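Local coordinates for protein MATE family efflux transporter (Vibrio cholerae, PDB 6IDP) that probably exports drugs and other toxic compounds from the bacterial cell in exchange for protons, as a multidrug transporter of the MATE family, at residues I63-G68 / M146-Y151; K83-K88 / W216-W221; P292-M297 / T304-L309. One frame throughout, in Å; residues are numbered along the deposited sequence.

How the contacts relate
Contacts 1 and 2 interlock along the chain, their segments alternating (63-68, 83-88, 146-151, 216-221), whereas contact 3 (292-297 with 304-309) opens only after both close. The first lies about 18 Å, centre to centre, from the second, and the third about 22 Å from the first and 23 Å from the second; none touches another. Helices 54-80 and 84-111 follow each other and carry one segment each of contacts 1 and 2. Contacts 1 and 3 fall in different MatE ranges, consistent with the two-lobed MATE fold: contact 1 joins helices of the first lobe, contact 3 forms a hairpin in the second, and contact 2 places the loop between lobes against the start of helix 84-111.

Contact 1 (I63-G68 / M146-Y151). With OLC ((2R)-2,3-dihydroxypropyl (9Z)-octadec-9-enoate), chain B.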
loop_
_atom_site.group_PDB
_atom_site.type_symbol
_atom_site.label_atom_id
_atom_site.label_comp_id
_atom_site.label_asym_id
_atom_site.label_seq_id
_atom_site.Cartn_x
_atom_site.Cartn_y
_atom_site.Cartn_z
ATOM N N ILE A 63 3.261 8.909 2.915
ATOM C CA ILE A 63 3.236 10.192 2.228
ATOM C C ILE A 63 3.194 10.015 0.710
ATOM O O ILE A 63 2.379 10.641 0.031
ATOM C CB ILE A 63 4.452 11.053 2.623
ATOM C CG1 ILE A 63 4.248 11.635 4.024
ATOM C CG2 ILE A 63 4.679 12.169 1.616
ATOM C CD1 ILE A 63 5.459 12.354 4.577
ATOM N N GLN A 64 4.055 9.149 0.182
ATOM C CA GLN A 64 4.131 8.953 -1.261
ATOM C C GLN A 64 2.887 8.242 -1.800
ATOM O O GLN A 64 2.478 8.481 -2.937
ATOM C CB GLN A 64 5.401 8.177 -1.639
ATOM C CG GLN A 64 5.347 6.677 -1.398
ATOM C CD GLN A 64 6.663 5.995 -1.718
ATOM O OE1 GLN A 64 7.691 6.284 -1.107
ATOM N NE2 GLN A 64 6.637 5.086 -2.682
ATOM N N VAL A 65 2.281 7.382 -0.986
ATOM C CA VAL A 65 1.057 6.701 -1.397
ATOM C C VAL A 65 -0.097 7.702 -1.440
ATOM O O VAL A 65 -0.885 7.708 -2.385
ATOM C CB VAL A 65 0.711 5.524 -0.463
ATOM C CG1 VAL A 65 -0.718 5.055 -0.693
ATOM C CG2 VAL A 65 1.679 4.373 -0.694
ATOM N N GLY A 66 -0.171 8.558 -0.424
ATOM C CA GLY A 66 -1.158 9.623 -0.384
ATOM C C GLY A 66 -1.124 10.526 -1.606
ATOM O O GLY A 66 -2.172 10.919 -2.121
ATOM N N LEU A 67 0.076 10.854 -2.079
ATOM C CA LEU A 67 0.217 11.669 -3.283
ATOM C C LEU A 67 -0.133 10.863 -4.530
ATOM O O LEU A 67 -0.709 11.397 -5.480
ATOM C CB LEU A 67 1.635 12.235 -3.400
ATOM C CG LEU A 67 1.922 13.064 -4.658
ATOM C CD1 LEU A 67 0.908 14.194 -4.818
ATOM C CD2 LEU A 67 3.338 13.617 -4.641
ATOM N N GLY A 68 0.217 9.581 -4.528
ATOM C CA GLY A 68 -0.113 8.702 -5.638
ATOM C C GLY A 68 -1.615 8.556 -5.825
ATOM O O GLY A 68 -2.117 8.557 -6.953
ATOM N N MET A 146 10.103 8.888 -6.038
ATOM C CA MET A 146 10.052 9.483 -7.368
ATOM C C MET A 146 9.642 8.477 -8.435
ATOM O O MET A 146 8.850 8.797 -9.323
ATOM C CB MET A 146 11.405 10.095 -7.737
ATOM C CG MET A 146 11.805 11.275 -6.881
ATOM S SD MET A 146 10.548 12.563 -6.842
ATOM C CE MET A 146 10.377 12.941 -8.587
ATOM N N LEU A 147 10.199 7.271 -8.359
ATOM C CA LEU A 147 9.815 6.201 -9.272
ATOM C C LEU A 147 8.329 5.895 -9.105
ATOM O O LEU A 147 7.614 5.685 -10.085
ATOM C CB LEU A 147 10.657 4.946 -9.029
ATOM C CG LEU A 147 10.416 3.745 -9.949
ATOM C CD1 LEU A 147 10.588 4.139 -11.409
ATOM C CD2 LEU A 147 11.349 2.596 -9.598
ATOM N N TYR A 148 7.869 5.892 -7.856
ATOM C CA TYR A 148 6.467 5.638 -7.557
ATOM C C TYR A 148 5.560 6.725 -8.137
ATOM O O TYR A 148 4.458 6.435 -8.607
ATOM C CB TYR A 148 6.250 5.522 -6.043
ATOM C CG TYR A 148 4.831 5.148 -5.670
ATOM C CD1 TYR A 148 4.409 3.826 -5.717
ATOM C CD2 TYR A 148 3.912 6.114 -5.277
ATOM C CE1 TYR A 148 3.114 3.474 -5.383
ATOM C CE2 TYR A 148 2.612 5.771 -4.940
ATOM C CZ TYR A 148 2.221 4.449 -4.995
ATOM O OH TYR A 148 0.933 4.097 -4.660
ATOM N N PHE A 149 6.023 7.970 -8.103
ATOM C CA PHE A 149 5.250 9.081 -8.649
ATOM C C PHE A 149 5.127 8.964 -10.167
ATOM O O PHE A 149 4.079 9.274 -10.735
ATOM C CB PHE A 149 5.881 10.424 -8.265
ATOM C CG PHE A 149 5.920 10.676 -6.782
ATOM C CD1 PHE A 149 4.906 10.214 -5.955
ATOM C CD2 PHE A 149 6.980 11.370 -6.211
ATOM C CE1 PHE A 149 4.946 10.445 -4.587
ATOM C CE2 PHE A 149 7.028 11.598 -4.844
ATOM C CZ PHE A 149 6.011 11.140 -4.034
ATOM N N TYR A 150 6.197 8.520 -10.821
ATOM C CA TYR A 150 6.143 8.232 -12.251
ATOM C C TYR A 150 5.146 7.113 -12.530
ATOM O O TYR A 150 4.394 7.169 -13.504
ATOM C CB TYR A 150 7.519 7.847 -12.796
ATOM C CG TYR A 150 8.413 9.017 -13.140
ATOM C CD1 TYR A 150 8.100 9.870 -14.190
ATOM C CD2 TYR A 150 9.583 9.254 -12.429
ATOM C CE1 TYR A 150 8.921 10.939 -14.513
ATOM C CE2 TYR A 150 10.410 10.315 -12.745
ATOM C CZ TYR A 150 10.075 11.153 -13.786
ATOM O OH TYR A 150 10.897 12.210 -14.099
ATOM N N TYR A 151 5.155 6.094 -11.673
ATOM C CA TYR A 151 4.218 4.979 -11.784
ATOM C C TYR A 151 2.779 5.468 -11.668
ATOM O O TYR A 151 1.886 4.965 -12.348
ATOM C CB TYR A 151 4.485 3.920 -10.705
ATOM C CG TYR A 151 5.725 3.084 -10.922
ATOM C CD1 TYR A 151 6.416 3.119 -12.127
ATOM C CD2 TYR A 151 6.198 2.246 -9.919
ATOM C CE1 TYR A 151 7.551 2.345 -12.321
ATOM C CE2 TYR A 151 7.329 1.473 -10.105
ATOM C CZ TYR A 151 7.999 1.524 -11.304
ATOM O OH TYR A 151 9.124 0.754 -11.482
HETATM C C18 OLC B . 9.087 0.766 -7.070
HETATM C C10 OLC B . 4.072 0.345 -2.144
HETATM C C9 OLC B . 2.786 0.028 -2.397
HETATM C C17 OLC B . 8.285 1.690 -6.179
HETATM C C11 OLC B . 4.513 1.792 -2.116
HETATM C C8 OLC B . 1.767 1.116 -2.657
HETATM C C16 OLC B . 9.187 2.276 -5.114
HETATM C C12 OLC B . 6.021 1.867 -2.004
HETATM C C15 OLC B . 8.397 2.532 -3.846
HETATM C C13 OLC B . 6.652 0.964 -3.043
HETATM C C14 OLC B . 8.142 1.228 -3.122
HETATM O O HOH W 1 -1.053 5.443 -4.297
#
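Gln64 and Tyr148 meet with their amide and ring planes 48° apart, so they are not stacked: NE2 of Gln64 lies 3.4 Å from CB of Tyr148, beside the root of the ring. Gln64 CG is wedged between its own backbone N and carbonyl carbon (chi1 78°), and the chain then runs out extended to deliver the amide. Carbons of both aromatic rings approach Gln64 O, which also accepts from Gly68 N: Tyr148 CE2 obliquely at 3.4 Å, Phe149 CE1 at 3.6 Å with the oxygen near its ring plane at the edge. Leu67 crosses Phe149 at about a right angle and lays CD2 over a face, 3.9 Å from the ring centroid, a CH-pi contact. Gly68, lacking a side chain, lets Tyr148 CE2 approach to 4.1 Å from its CA. Monoolein carbons line the group too, C15 lying 3.3 Å from Gln64 NE2. The segment axes run nearly parallel (18°), approaching to 9.7 Å, and join helices 54-80 and 124-156, consistent with the first lobe of the MATE fold. Helix 84-111 packs on Phe149 through Ile95 and Val102, and helix 226-259 supplies Met237 against Leu67 and Gln244 against Val65.

Contact 2 (K83-K88 / W216-W221). With OLC ((2R)-2,3-dihydroxypropyl (9Z)-octadec-9-enoate), chain C; OLC ((2R)-2,3-dihydroxypropyl (9Z)-octadec-9-enoate), chain J.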
loop_
_atom_site.group_PDB
_atom_site.type_symbol
_atom_site.label_atom_id
_atom_site.label_comp_id
_atom_site.label_asym_id
_atom_site.label_seq_id
_atom_site.Cartn_x
_atom_site.Cartn_y
_atom_site.Cartn_z
ATOM N N LYS A 83 -9.560 17.040 -20.869
ATOM C CA LYS A 83 -8.625 18.117 -20.548
ATOM C C LYS A 83 -7.180 17.659 -20.724
ATOM O O LYS A 83 -6.441 17.496 -19.750
ATOM C CB LYS A 83 -8.859 18.616 -19.122
ATOM C CG LYS A 83 -10.237 19.214 -18.913
ATOM C CD LYS A 83 -10.545 19.441 -17.443
ATOM C CE LYS A 83 -11.896 20.131 -17.274
ATOM N NZ LYS A 83 -12.329 20.179 -15.844
ATOM N N THR A 84 -6.790 17.470 -21.981
ATOM C CA THR A 84 -5.504 16.880 -22.335
ATOM C C THR A 84 -4.299 17.681 -21.845
ATOM O O THR A 84 -3.370 17.119 -21.265
ATOM C CB THR A 84 -5.391 16.712 -23.858
ATOM O OG1 THR A 84 -6.523 15.981 -24.342
ATOM C CG2 THR A 84 -4.113 15.974 -24.224
ATOM N N GLU A 85 -4.312 18.988 -22.092
ATOM C CA GLU A 85 -3.208 19.846 -21.682
ATOM C C GLU A 85 -3.094 19.898 -20.161
ATOM O O GLU A 85 -2.010 19.744 -19.601
ATOM C CB GLU A 85 -3.383 21.257 -22.245
ATOM C CG GLU A 85 -2.265 22.220 -21.870
ATOM C CD GLU A 85 -0.938 21.867 -22.519
ATOM O OE1 GLU A 85 0.119 22.221 -21.952
ATOM O OE2 GLU A 85 -0.951 21.241 -23.601
ATOM N N TYR A 86 -4.228 20.103 -19.502
ATOM C CA TYR A 86 -4.265 20.252 -18.055
ATOM C C TYR A 86 -3.798 18.985 -17.342
ATOM O O TYR A 86 -3.118 19.057 -16.319
ATOM C CB TYR A 86 -5.680 20.631 -17.610
ATOM C CG TYR A 86 -5.882 20.664 -16.114
ATOM C CD1 TYR A 86 -5.177 21.554 -15.316
ATOM C CD2 TYR A 86 -6.798 19.818 -15.502
ATOM C CE1 TYR A 86 -5.367 21.589 -13.947
ATOM C CE2 TYR A 86 -6.998 19.847 -14.136
ATOM C CZ TYR A 86 -6.279 20.732 -13.362
ATOM O OH TYR A 86 -6.477 20.760 -12.001
ATOM N N ALA A 87 -4.151 17.828 -17.893
ATOM C CA ALA A 87 -3.778 16.554 -17.292
ATOM C C ALA A 87 -2.265 16.333 -17.296
ATOM O O ALA A 87 -1.705 15.847 -16.312
ATOM C CB ALA A 87 -4.478 15.409 -18.009
ATOM N N LYS A 88 -1.600 16.688 -18.391
ATOM C CA LYS A 88 -0.157 16.468 -18.473
ATOM C C LYS A 88 0.627 17.569 -17.759
ATOM O O LYS A 88 1.770 17.361 -17.366
ATOM C CB LYS A 88 0.294 16.343 -19.931
ATOM C CG LYS A 88 0.229 17.614 -20.743
ATOM C CD LYS A 88 0.837 17.376 -22.114
ATOM C CE LYS A 88 0.845 18.640 -22.946
ATOM N NZ LYS A 88 1.546 18.441 -24.247
ATOM N N TRP A 216 2.851 12.651 -21.077
ATOM C CA TRP A 216 2.070 12.515 -19.853
ATOM C C TRP A 216 2.533 13.515 -18.800
ATOM O O TRP A 216 1.914 13.661 -17.746
ATOM C CB TRP A 216 2.163 11.086 -19.320
ATOM C CG TRP A 216 1.437 10.098 -20.177
ATOM C CD1 TRP A 216 0.568 10.379 -21.194
ATOM C CD2 TRP A 216 1.513 8.670 -20.097
ATOM N NE1 TRP A 216 0.099 9.213 -21.747
ATOM C CE2 TRP A 216 0.662 8.151 -21.093
ATOM C CE3 TRP A 216 2.217 7.782 -19.280
ATOM C CZ2 TRP A 216 0.496 6.781 -21.290
ATOM C CZ3 TRP A 216 2.051 6.424 -19.479
ATOM C CH2 TRP A 216 1.197 5.937 -20.474
ATOM N N THR A 217 3.630 14.201 -19.100
ATOM C CA THR A 217 4.124 15.283 -18.259
ATOM C C THR A 217 4.461 16.498 -19.113
ATOM O O THR A 217 4.937 16.361 -20.242
ATOM C CB THR A 217 5.380 14.877 -17.460
ATOM O OG1 THR A 217 6.357 14.331 -18.352
ATOM C CG2 THR A 217 5.035 13.851 -16.393
ATOM N N SER A 218 4.209 17.685 -18.571
ATOM C CA SER A 218 4.593 18.923 -19.235
ATOM C C SER A 218 5.113 19.928 -18.222
ATOM O O SER A 218 4.637 19.975 -17.090
ATOM C CB SER A 218 3.414 19.524 -20.003
ATOM O OG SER A 218 3.751 20.803 -20.500
ATOM N N TYR A 219 6.081 20.738 -18.633
ATOM C CA TYR A 219 6.604 21.776 -17.759
ATOM C C TYR A 219 6.368 23.155 -18.357
ATOM O O TYR A 219 7.060 24.119 -18.036
ATOM C CB TYR A 219 8.084 21.522 -17.470
ATOM C CG TYR A 219 8.258 20.264 -16.652
ATOM C CD1 TYR A 219 8.043 20.275 -15.281
ATOM C CD2 TYR A 219 8.585 19.057 -17.255
ATOM C CE1 TYR A 219 8.175 19.126 -14.526
ATOM C CE2 TYR A 219 8.721 17.900 -16.509
ATOM C CZ TYR A 219 8.514 17.941 -15.145
ATOM O OH TYR A 219 8.648 16.791 -14.399
ATOM N N GLN A 220 5.366 23.229 -19.228
ATOM C CA GLN A 220 4.858 24.499 -19.729
ATOM C C GLN A 220 3.604 24.870 -18.937
ATOM O O GLN A 220 2.497 24.468 -19.296
ATOM C CB GLN A 220 4.546 24.413 -21.227
ATOM C CG GLN A 220 5.673 23.848 -22.087
ATOM C CD GLN A 220 6.852 24.792 -22.214
ATOM O OE1 GLN A 220 6.839 25.715 -23.031
ATOM N NE2 GLN A 220 7.882 24.565 -21.410
ATOM N N TRP A 221 3.787 25.630 -17.859
ATOM C CA TRP A 221 2.696 25.951 -16.935
ATOM C C TRP A 221 2.208 27.393 -17.062
ATOM O O TRP A 221 1.711 27.968 -16.091
ATOM C CB TRP A 221 3.133 25.705 -15.486
ATOM C CG TRP A 221 3.559 24.301 -15.190
ATOM C CD1 TRP A 221 3.402 23.209 -15.991
ATOM C CD2 TRP A 221 4.217 23.839 -14.004
ATOM N NE1 TRP A 221 3.920 22.097 -15.378
ATOM C CE2 TRP A 221 4.428 22.455 -14.158
ATOM C CE3 TRP A 221 4.649 24.462 -12.828
ATOM C CZ2 TRP A 221 5.052 21.682 -13.180
ATOM C CZ3 TRP A 221 5.267 23.691 -11.857
ATOM C CH2 TRP A 221 5.462 22.317 -12.040
HETATM C C10 OLC C . 13.209 20.264 -8.264
HETATM C C9 OLC C . 12.766 20.924 -9.353
HETATM C C11 OLC C . 14.482 20.692 -7.567
HETATM C C8 OLC C . 13.532 22.106 -9.904
HETATM C C24 OLC C . 8.100 27.226 -18.106
HETATM C C12 OLC C . 15.033 19.521 -6.784
HETATM C C7 OLC C . 13.118 22.338 -11.340
HETATM C C13 OLC C . 13.979 19.012 -5.824
HETATM C C6 OLC C . 12.641 23.764 -11.502
HETATM C C14 OLC C . 14.476 17.746 -5.161
HETATM C C5 OLC C . 11.264 23.923 -10.892
HETATM C C4 OLC C . 10.221 23.359 -11.833
HETATM C C3 OLC C . 9.223 24.433 -12.211
HETATM C C2 OLC C . 9.651 25.107 -13.498
HETATM C C21 OLC C . 7.169 26.621 -15.895
HETATM C C1 OLC C . 8.446 25.328 -14.389
HETATM C C22 OLC C . 7.271 27.713 -16.937
HETATM O O19 OLC C . 7.486 24.588 -14.307
HETATM O O25 OLC C . 8.526 28.320 -18.885
HETATM O O23 OLC C . 5.978 28.050 -17.382
HETATM O O20 OLC C . 8.431 26.388 -15.315
HETATM C C18 OLC J . -9.346 23.220 -18.705
HETATM C C17 OLC J . -9.683 23.470 -17.250
HETATM C C16 OLC J . -8.578 22.924 -16.371
HETATM C C15 OLC J . -8.957 23.095 -14.915
HETATM C C13 OLC J . -10.492 22.353 -13.126
HETATM C C14 OLC J . -10.095 22.159 -14.573
HETATM O O HOH W 2 -0.441 13.217 -16.929
#
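The loop joining helix 189-213 to helix 226-259, in the MATE fold the connection between the two lobes, is laid against the first turn of helix 84-111. Its residues 216-221 have no regular secondary structure, and their closest pass brings the CA atoms of Lys88 and Thr217 to 4.4 Å. Lys88 O accepts the one direct hydrogen bond between the segments, from Ser218 N at 2.7 Å, a weak one with an N-H angle of 125°, supplemented by a CA-H...O contact from Thr217 CA. A water also donates to both Ala87 O and Trp216 O. Side-chain contact comes from the aliphatic part of Lys88: a chi1 of 70° folds CG over the residue's own backbone, 3.8 Å from Ser218 CB; beyond it the chain is extended, and its NZ makes a long ion pair with Glu85 OE2 on the same helix. Within the loop, Ser218 OG accepts from Gln220 N at 3.2 Å and a nearly straight 168°, an ST turn. Ser218 O in turn takes the indole NE1 of Trp221 at 2.8 Å. A monoolein molecule borders that indole, its O19 over one face. Gln89 NE2 of helix 84-111 donates to Gln220 O, Trp221 rests on Leu93 and Val96 of that helix, Ala87 faces Ala78 and Ile79 of helix 54-80, and Trp216 and Thr217 lean on Val211 of helix 189-213.

Contact 3 (P292-M297 / T304-L309); sequences PMIGRM and THIRQL. With OLC ((2R)-2,3-dihydroxypropyl (9Z)-octadec-9-enoate), chain H.
Ile294 and Ile306, with CA atoms 6.0 Å apart, mark the closest backbone pairing of segments 292-297 and 304-309, which run antiparallel (160°), their axes approaching to 9.5 Å, in a helical hairpin closed by a short turn. Met297 carries much of the contact. With CG anti to its carbonyl carbon (chi1 -77°) and the thioether bent at chi3, its methyl CE is placed 3.6 Å from both Ile306 CG1 and Leu309 CD2. At the root of the same side chain, Met297 CB also lies 3.6 Å from Ile306 CG1, the chains sliding past in opposite directions, while SD meets the CB of His305 at 3.8 Å, crossing at about a right angle. Leu309 CD2 is the shared apolar tip: besides Met297 CE it touches Met293 CE at 3.8 Å, and Ile294 CD1. Ile306 splits its branches: Ile306 CG2 approaches Ile294 CD1, and Ile306 CD1 lies 3.9 Å from Ile294 O. On another side of helix 303-330, C13 of a monoolein chain lies over the centre of the Arg307 guanidinium, 3.4 Å above its plane. Leu376 backs Ile294 and Ile306, and Leu290 backs Leu309. Polar groups gather nearer the turn, where Glu302 OE1 makes a weak hydrogen bond with His305 ND1 and a long, weak ion pair with Arg296 NH2. Between the segments the side chains meet mainly through methyl, methylene and thioether groups without directional bonds, with one methyl against a carbonyl oxygen, so this part of the hairpin probably rests on shape and on the 325 Å² buried, both sides summed.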
loop_
_atom_site.group_PDB
_atom_site.type_symbol
_atom_site.label_atom_id
_atom_site.label_comp_id
_atom_site.label_asym_id
_atom_site.label_seq_id
_atom_site.Cartn_x
_atom_site.Cartn_y
_atom_site.Cartn_z
ATOM N N PRO A 292 -7.766 4.353 -11.486
ATOM C CA PRO A 292 -7.663 5.126 -12.732
ATOM C C PRO A 292 -8.845 4.899 -13.665
ATOM O O PRO A 292 -9.289 5.834 -14.328
ATOM C CB PRO A 292 -6.379 4.598 -13.378
ATOM C CG PRO A 292 -5.623 3.943 -12.291
ATOM C CD PRO A 292 -6.634 3.420 -11.329
ATOM N N MET A 293 -9.335 3.664 -13.720
ATOM C CA MET A 293 -10.495 3.340 -14.541
ATOM C C MET A 293 -11.716 4.125 -14.071
ATOM O O MET A 293 -12.433 4.714 -14.877
ATOM C CB MET A 293 -10.782 1.834 -14.504
ATOM C CG MET A 293 -9.610 0.960 -14.923
ATOM S SD MET A 293 -9.952 -0.811 -14.772
ATOM C CE MET A 293 -11.069 -1.071 -16.151
ATOM N N ILE A 294 -11.939 4.134 -12.758
ATOM C CA ILE A 294 -13.068 4.847 -12.170
ATOM C C ILE A 294 -12.969 6.352 -12.407
ATOM O O ILE A 294 -13.946 6.990 -12.805
ATOM C CB ILE A 294 -13.176 4.584 -10.650
ATOM C CG1 ILE A 294 -13.401 3.097 -10.373
ATOM C CG2 ILE A 294 -14.308 5.398 -10.045
ATOM C CD1 ILE A 294 -14.702 2.563 -10.928
ATOM N N GLY A 295 -11.785 6.909 -12.164
ATOM C CA GLY A 295 -11.558 8.335 -12.321
ATOM C C GLY A 295 -11.793 8.819 -13.739
ATOM O O GLY A 295 -12.438 9.847 -13.952
ATOM N N ARG A 296 -11.275 8.074 -14.712
ATOM C CA ARG A 296 -11.463 8.423 -16.114
ATOM C C ARG A 296 -12.939 8.345 -16.501
ATOM O O ARG A 296 -13.446 9.208 -17.219
ATOM C CB ARG A 296 -10.632 7.509 -17.020
ATOM C CG ARG A 296 -10.521 8.014 -18.460
ATOM C CD ARG A 296 -10.169 6.898 -19.433
ATOM N NE ARG A 296 -11.145 5.812 -19.387
ATOM C CZ ARG A 296 -12.334 5.845 -19.983
ATOM N NH1 ARG A 296 -12.707 6.913 -20.675
ATOM N NH2 ARG A 296 -13.154 4.807 -19.883
ATOM N N MET A 297 -13.623 7.309 -16.020
ATOM C CA MET A 297 -15.031 7.116 -16.339
ATOM C C MET A 297 -15.890 8.230 -15.744
ATOM O O MET A 297 -16.849 8.681 -16.372
ATOM C CB MET A 297 -15.516 5.744 -15.856
ATOM C CG MET A 297 -15.078 4.586 -16.747
ATOM S SD MET A 297 -15.635 2.962 -16.167
ATOM C CE MET A 297 -15.234 3.074 -14.437
ATOM N N THR A 304 -22.900 4.629 -15.631
ATOM C CA THR A 304 -23.383 3.250 -15.650
ATOM C C THR A 304 -22.219 2.273 -15.533
ATOM O O THR A 304 -22.264 1.324 -14.745
ATOM C CB THR A 304 -24.165 2.926 -16.934
ATOM O OG1 THR A 304 -25.308 3.783 -17.033
ATOM C CG2 THR A 304 -24.627 1.471 -16.928
ATOM N N HIS A 305 -21.179 2.524 -16.321
ATOM C CA HIS A 305 -19.998 1.671 -16.344
ATOM C C HIS A 305 -19.251 1.678 -15.012
ATOM O O HIS A 305 -18.665 0.668 -14.628
ATOM C CB HIS A 305 -19.061 2.098 -17.474
ATOM C CG HIS A 305 -19.593 1.805 -18.840
ATOM N ND1 HIS A 305 -19.130 2.442 -19.972
ATOM C CD2 HIS A 305 -20.546 0.938 -19.261
ATOM C CE1 HIS A 305 -19.777 1.985 -21.027
ATOM N NE2 HIS A 305 -20.642 1.071 -20.624
ATOM N N ILE A 306 -19.267 2.812 -14.317
ATOM C CA ILE A 306 -18.663 2.891 -12.993
ATOM C C ILE A 306 -19.344 1.902 -12.048
ATOM O O ILE A 306 -18.682 1.076 -11.420
ATOM C CB ILE A 306 -18.749 4.314 -12.394
ATOM C CG1 ILE A 306 -17.789 5.260 -13.113
ATOM C CG2 ILE A 306 -18.426 4.286 -10.906
ATOM C CD1 ILE A 306 -17.829 6.690 -12.599
ATOM N N ARG A 307 -20.669 1.979 -11.970
ATOM C CA ARG A 307 -21.433 1.094 -11.099
ATOM C C ARG A 307 -21.227 -0.372 -11.476
ATOM O O ARG A 307 -21.037 -1.219 -10.601
ATOM C CB ARG A 307 -22.919 1.458 -11.140
ATOM C CG ARG A 307 -23.229 2.793 -10.487
ATOM C CD ARG A 307 -24.321 2.653 -9.445
ATOM N NE ARG A 307 -25.642 2.627 -10.053
ATOM C CZ ARG A 307 -26.717 2.095 -9.482
ATOM N NH1 ARG A 307 -26.627 1.532 -8.287
ATOM N NH2 ARG A 307 -27.883 2.122 -10.112
ATOM N N GLN A 308 -21.240 -0.664 -12.773
ATOM C CA GLN A 308 -21.019 -2.027 -13.251
ATOM C C GLN A 308 -19.621 -2.550 -12.886
ATOM O O GLN A 308 -19.487 -3.650 -12.353
ATOM C CB GLN A 308 -21.236 -2.103 -14.768
ATOM C CG GLN A 308 -22.680 -1.852 -15.189
ATOM C CD GLN A 308 -22.918 -2.046 -16.678
ATOM O OE1 GLN A 308 -22.067 -1.723 -17.509
ATOM N NE2 GLN A 308 -24.088 -2.570 -17.020
ATOM N N LEU A 309 -18.592 -1.757 -13.163
ATOM C CA LEU A 309 -17.210 -2.170 -12.912
ATOM C C LEU A 309 -16.935 -2.417 -11.428
ATOM O O LEU A 309 -16.208 -3.347 -11.069
ATOM C CB LEU A 309 -16.233 -1.122 -13.452
ATOM C CG LEU A 309 -14.740 -1.418 -13.302
ATOM C CD1 LEU A 309 -14.364 -2.718 -14.003
ATOM C CD2 LEU A 309 -13.912 -0.258 -13.837
HETATM C C18 OLC H . -28.405 2.925 -4.080
HETATM C C10 OLC H . -26.635 5.748 -12.025
HETATM C C9 OLC H . -26.452 4.868 -13.035
HETATM C C17 OLC H . -27.094 3.595 -4.438
HETATM C C11 OLC H . -27.642 5.480 -10.928
HETATM C C8 OLC H . -27.241 3.578 -13.111
HETATM C C16 OLC H . -27.083 4.004 -5.901
HETATM C C12 OLC H . -27.308 6.291 -9.692
HETATM C C7 OLC H . -26.345 2.458 -13.598
HETATM C C15 OLC H . -27.747 5.357 -6.072
HETATM C C13 OLC H . -27.204 5.361 -8.500
HETATM C C6 OLC H . -26.864 1.125 -13.097
HETATM C C14 OLC H . -27.103 6.139 -7.203
HETATM C C5 OLC H . -25.729 0.126 -13.026
HETATM C C4 OLC H . -26.087 -0.998 -12.078
#